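Local coordinates for putative polyketide cyclase (Acidithiobacillus ferrooxidans, PDB 3F9S), which is a putative polyketide cyclase of the SnoaL-like family and probably acts on a small molecule not yet identified, at residues A[36-41]-A[124-129]; A[80-85]-A[115-120]. One frame throughout, in Å; residues are numbered along the deposited sequence.

Contact 1 (A[36-41]-A[124-129]); sequences YTVLHD and TGHWQI
His126 and its two partners on strand 36-40 and just past it carry the polar side of this parallel pairing. The imidazole is gripped at both nitrogens: Tyr36 OH sits 2.5 Å from His126 ND1, and His126 NE2 donates in its ring plane to Asp41 OD2 at 2.7 Å, reaching that oxygen from above the carboxylate plane. With chi1 at 73°, the ring's CG is wedged between backbone N and carbonyl carbon, which swings the imidazole across to strand 36-40. Gln128 NE2 bonds Asp41 OD1 at 3.0 Å, amide and carboxylate planes nearly perpendicular; Gln128 OE1 bonds Thr114 OG1, fixing the amide's rotation, and Arg59 forms a salt bridge to Asp41. On this side too, Gly125 CA packs over the centre of the Tyr36 ring.

Aromatic packing occupies the other face. The His40 ring lies in an offset stack on the six-membered ring of Trp127, planes 19° apart, and His40 CB sits over the five-membered ring; His40 NE2 bonds Ser111 of the second subunit. With Trp127 replaced by an alanine, the His40 imidazole would probably lose its stacking surface and be freer to turn away from that serine.

Among the backbone bonds, His126 O takes Leu39 N at 2.9 Å and, weakly, His40 N, marking a beta bulge. Buried and bonded at both nitrogens, His126 is probably held in one orientation; a glycerol, probably from the crystallisation liquor, bonds Gln128 and may mark a SnoaL-like pocket.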
# COMPACT_ATOMS: atom_id res chain seq x y z
N TYR A 36 3.89 -19.98 2.08
CA TYR A 36 3.83 -18.58 1.74
C TYR A 36 2.38 -18.15 1.86
O TYR A 36 1.52 -18.73 1.22
CB TYR A 36 4.32 -18.38 0.32
CG TYR A 36 4.36 -16.94 -0.08
CD1 TYR A 36 3.22 -16.31 -0.59
CD2 TYR A 36 5.54 -16.22 -0.02
CE1 TYR A 36 3.28 -14.98 -1.01
CE2 TYR A 36 5.61 -14.91 -0.41
CZ TYR A 36 4.47 -14.29 -0.91
OH TYR A 36 4.58 -12.98 -1.30
N THR A 37 2.13 -17.12 2.66
CA THR A 37 0.78 -16.67 2.93
C THR A 37 0.54 -15.33 2.33
O THR A 37 1.27 -14.40 2.60
CB THR A 37 0.53 -16.60 4.43
OG1 THR A 37 0.77 -17.90 4.98
CG2 THR A 37 -0.91 -16.16 4.75
N VAL A 38 -0.52 -15.22 1.53
CA VAL A 38 -0.94 -13.92 1.01
C VAL A 38 -1.77 -13.37 2.17
O VAL A 38 -2.95 -13.63 2.31
CB VAL A 38 -1.75 -14.03 -0.27
CG1 VAL A 38 -2.17 -12.63 -0.73
CG2 VAL A 38 -0.97 -14.77 -1.37
N LEU A 39 -1.10 -12.63 3.04
CA LEU A 39 -1.72 -12.14 4.26
C LEU A 39 -2.79 -11.10 3.95
O LEU A 39 -3.82 -11.08 4.57
CB LEU A 39 -0.68 -11.52 5.18
CG LEU A 39 0.39 -12.48 5.67
CD1 LEU A 39 1.60 -11.68 6.18
CD2 LEU A 39 -0.21 -13.37 6.76
N HIS A 40 -2.50 -10.24 3.00
CA HIS A 40 -3.43 -9.21 2.61
C HIS A 40 -3.03 -8.76 1.23
O HIS A 40 -1.86 -8.49 0.98
CB HIS A 40 -3.32 -8.06 3.61
CG HIS A 40 -4.27 -6.94 3.34
ND1 HIS A 40 -5.59 -6.98 3.74
CD2 HIS A 40 -4.07 -5.74 2.77
CE1 HIS A 40 -6.17 -5.84 3.40
NE2 HIS A 40 -5.28 -5.08 2.78
N ASP A 41 -4.00 -8.63 0.35
CA ASP A 41 -3.72 -8.27 -1.03
C ASP A 41 -5.07 -8.09 -1.70
O ASP A 41 -5.58 -9.02 -2.35
CB ASP A 41 -2.92 -9.37 -1.72
CG ASP A 41 -2.20 -8.89 -2.96
OD1 ASP A 41 -2.51 -7.81 -3.52
OD2 ASP A 41 -1.35 -9.68 -3.40
N THR A 124 7.99 -15.65 3.33
CA THR A 124 6.91 -16.41 3.94
C THR A 124 5.53 -15.85 3.68
O THR A 124 4.53 -16.47 4.03
CB THR A 124 7.09 -16.53 5.44
OG1 THR A 124 7.00 -15.22 6.02
CG2 THR A 124 8.43 -17.19 5.75
N GLY A 125 5.47 -14.64 3.14
CA GLY A 125 4.18 -14.06 2.82
C GLY A 125 4.31 -12.62 2.49
O GLY A 125 5.40 -12.07 2.57
N HIS A 126 3.19 -12.02 2.12
CA HIS A 126 3.16 -10.58 1.89
C HIS A 126 1.85 -9.93 2.33
O HIS A 126 0.83 -10.58 2.43
CB HIS A 126 3.49 -10.22 0.44
CG HIS A 126 2.41 -10.54 -0.53
ND1 HIS A 126 2.43 -11.67 -1.32
CD2 HIS A 126 1.28 -9.87 -0.87
CE1 HIS A 126 1.36 -11.68 -2.10
NE2 HIS A 126 0.64 -10.61 -1.83
N TRP A 127 1.95 -8.64 2.62
CA TRP A 127 0.83 -7.79 2.97
C TRP A 127 0.99 -6.66 1.97
O TRP A 127 1.97 -5.92 2.02
CB TRP A 127 0.99 -7.32 4.39
CG TRP A 127 -0.22 -6.79 4.98
CD1 TRP A 127 -1.02 -7.41 5.88
CD2 TRP A 127 -0.78 -5.50 4.76
NE1 TRP A 127 -2.05 -6.59 6.23
CE2 TRP A 127 -1.93 -5.40 5.56
CE3 TRP A 127 -0.41 -4.39 3.99
CZ2 TRP A 127 -2.73 -4.26 5.60
CZ3 TRP A 127 -1.21 -3.26 4.02
CH2 TRP A 127 -2.36 -3.21 4.81
N GLN A 128 0.05 -6.54 1.05
CA GLN A 128 0.21 -5.63 -0.06
C GLN A 128 -0.99 -4.75 -0.33
O GLN A 128 -2.12 -5.14 -0.07
CB GLN A 128 0.47 -6.47 -1.30
CG GLN A 128 0.53 -5.75 -2.61
CD GLN A 128 1.17 -6.63 -3.62
OE1 GLN A 128 2.38 -6.68 -3.66
NE2 GLN A 128 0.38 -7.38 -4.38
N ILE A 129 -0.71 -3.55 -0.79
CA ILE A 129 -1.76 -2.67 -1.29
C ILE A 129 -1.19 -2.14 -2.59
O ILE A 129 -0.03 -1.78 -2.65
CB ILE A 129 -2.06 -1.48 -0.34
CG1 ILE A 129 -2.31 -1.95 1.08
CG2 ILE A 129 -3.26 -0.66 -0.90
CD1 ILE A 129 -3.58 -2.69 1.29
O HOH W 1 3.38 -18.44 5.49

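Contact 2 (A[80-85]-A[115-120]); sequences DGDAVV and VYYFDG
Val84 CG2 meets the rim atom Phe118 CE1 at 3.6 Å, approaching the ring obliquely. Phe118 CG is anti to its carbonyl carbon (chi1 -75°), which carries the ring back over strand 83-93, and Leu12 of helix 8-21 packs against both side chains. Tyr116 belongs to this same face of the sheet, but its ring leads away from Val84 toward Phe15 and a bound glycerol.

On the reverse face Ala83, Val85, Val115 and Tyr117 form a second apolar patch. Val115 straddles two neighbours: its CG1 branch touches Ala83 CB at 3.8 Å, while its CG2 branch lies against Val85 CG2. The small Ala83 methyl also meets Tyr117 CE1, again obliquely. Phe78 of the second subunit packs on Val85 and Tyr117, so this patch forms part of the dimer interface.

Between the two faces runs the antiparallel ladder. Val84 and Tyr116 make the hydrogen-bonded pair: Val84 N reaches Tyr116 O at 2.8 Å with an N-H...O angle of 163°, and Tyr116 N returns a bond to Val84 O. Farther out, Phe118 N donates to Asp82 O at 2.7 Å.

At the polar edge Asp82 OD1 lies in the plane of the Tyr117 ring, 3.7 Å from Tyr117 CD1, with the carboxylate turned 75° to it. Asp82 also belongs to the type II' turn from Asp80 to Ala83, whose Gly81 has the positive phi that glycine readily adopts. The chemistry implies a two-faced sheet: one side packed largely against helix 8-21, the other partly against the second subunit, with the Asp82 carboxylate at the turn end of the pairing.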
# COMPACT_ATOMS: atom_id res chain seq x y z
N ASP A 80 12.54 -4.02 8.80
CA ASP A 80 12.32 -3.95 10.24
C ASP A 80 11.97 -5.34 10.70
O ASP A 80 10.95 -5.88 10.27
CB ASP A 80 11.21 -2.97 10.57
CG ASP A 80 11.01 -2.79 12.06
OD1 ASP A 80 11.58 -3.54 12.87
OD2 ASP A 80 10.31 -1.84 12.43
N GLY A 81 12.81 -5.89 11.56
CA GLY A 81 12.58 -7.22 12.13
C GLY A 81 12.63 -8.25 11.04
O GLY A 81 13.53 -8.22 10.21
N ASP A 82 11.60 -9.10 10.99
CA ASP A 82 11.44 -10.16 9.99
C ASP A 82 10.78 -9.73 8.69
O ASP A 82 10.39 -10.58 7.88
CB ASP A 82 10.66 -11.35 10.61
CG ASP A 82 9.18 -11.05 10.93
OD1 ASP A 82 8.72 -9.88 10.93
OD2 ASP A 82 8.44 -12.02 11.23
N ALA A 83 10.66 -8.42 8.47
CA ALA A 83 9.96 -7.89 7.32
C ALA A 83 10.77 -6.85 6.59
O ALA A 83 11.61 -6.16 7.17
CB ALA A 83 8.64 -7.30 7.74
N VAL A 84 10.51 -6.76 5.29
CA VAL A 84 11.03 -5.69 4.47
C VAL A 84 9.84 -5.21 3.66
O VAL A 84 9.23 -5.98 2.94
CB VAL A 84 12.17 -6.09 3.55
CG1 VAL A 84 12.67 -4.84 2.79
CG2 VAL A 84 13.32 -6.71 4.38
N VAL A 85 9.53 -3.94 3.82
CA VAL A 85 8.47 -3.31 3.03
C VAL A 85 9.12 -2.77 1.77
O VAL A 85 10.15 -2.09 1.85
CB VAL A 85 7.79 -2.18 3.77
CG1 VAL A 85 6.62 -1.66 2.89
CG2 VAL A 85 7.25 -2.61 5.14
N VAL A 115 4.65 -5.47 2.08
CA VAL A 115 5.42 -5.93 3.23
C VAL A 115 5.74 -7.37 2.89
O VAL A 115 4.83 -8.16 2.64
CB VAL A 115 4.63 -5.92 4.53
CG1 VAL A 115 5.57 -6.34 5.67
CG2 VAL A 115 4.04 -4.52 4.79
N TYR A 116 7.01 -7.70 2.91
CA TYR A 116 7.46 -9.06 2.68
C TYR A 116 8.00 -9.56 3.98
O TYR A 116 8.76 -8.85 4.61
CB TYR A 116 8.57 -9.12 1.64
CG TYR A 116 8.03 -9.27 0.27
CD1 TYR A 116 7.48 -10.50 -0.11
CD2 TYR A 116 8.04 -8.22 -0.63
CE1 TYR A 116 6.96 -10.68 -1.35
CE2 TYR A 116 7.51 -8.40 -1.90
CZ TYR A 116 6.97 -9.63 -2.24
OH TYR A 116 6.45 -9.86 -3.49
N TYR A 117 7.55 -10.75 4.36
CA TYR A 117 7.99 -11.39 5.58
C TYR A 117 9.00 -12.44 5.19
O TYR A 117 8.80 -13.16 4.20
CB TYR A 117 6.80 -12.00 6.30
CG TYR A 117 5.95 -10.92 6.87
CD1 TYR A 117 6.33 -10.33 8.08
CD2 TYR A 117 4.82 -10.41 6.21
CE1 TYR A 117 5.59 -9.32 8.65
CE2 TYR A 117 4.07 -9.37 6.78
CZ TYR A 117 4.47 -8.84 7.99
OH TYR A 117 3.80 -7.84 8.65
N PHE A 118 10.02 -12.57 6.03
CA PHE A 118 11.13 -13.45 5.79
C PHE A 118 11.30 -14.50 6.84
O PHE A 118 10.93 -14.33 8.00
CB PHE A 118 12.43 -12.66 5.79
CG PHE A 118 12.65 -11.87 4.57
CD1 PHE A 118 11.99 -10.65 4.39
CD2 PHE A 118 13.55 -12.30 3.60
CE1 PHE A 118 12.22 -9.90 3.26
CE2 PHE A 118 13.78 -11.56 2.47
CZ PHE A 118 13.11 -10.35 2.30
N ASP A 119 11.86 -15.61 6.39
CA ASP A 119 12.34 -16.67 7.28
C ASP A 119 13.71 -16.90 6.66
O ASP A 119 13.81 -17.60 5.65
CB ASP A 119 11.42 -17.88 7.22
CG ASP A 119 11.86 -19.01 8.12
OD1 ASP A 119 12.97 -18.98 8.67
OD2 ASP A 119 11.08 -19.98 8.25
N GLY A 120 14.74 -16.28 7.23
CA GLY A 120 16.07 -16.31 6.65
C GLY A 120 16.03 -15.56 5.33
O GLY A 120 15.53 -14.44 5.28

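How the contacts relate
Contact 1 and contact 2 lie in one mixed sheet, their centres about 11 Å apart, and meet where strands 107-118 and 122-130 run side by side. Trp127 O and Val115 N, and Thr124 N and Tyr117 O, are probably hydrogen-bonded across that seam; the order across the sheet is 36-40, 122-130, 107-118, 83-93. Along the chain, contact 2 is nested inside the long loop that contact 1 closes. Tyr36 OH also packs on Tyr116 CE1, linking the two on the face that carries both glycerol-bonded side chains. Both contacts touch the second subunit, so the sheet takes part in the dimer; the glycerol-bonded face may line a pocket, as in other NTF2-like folds.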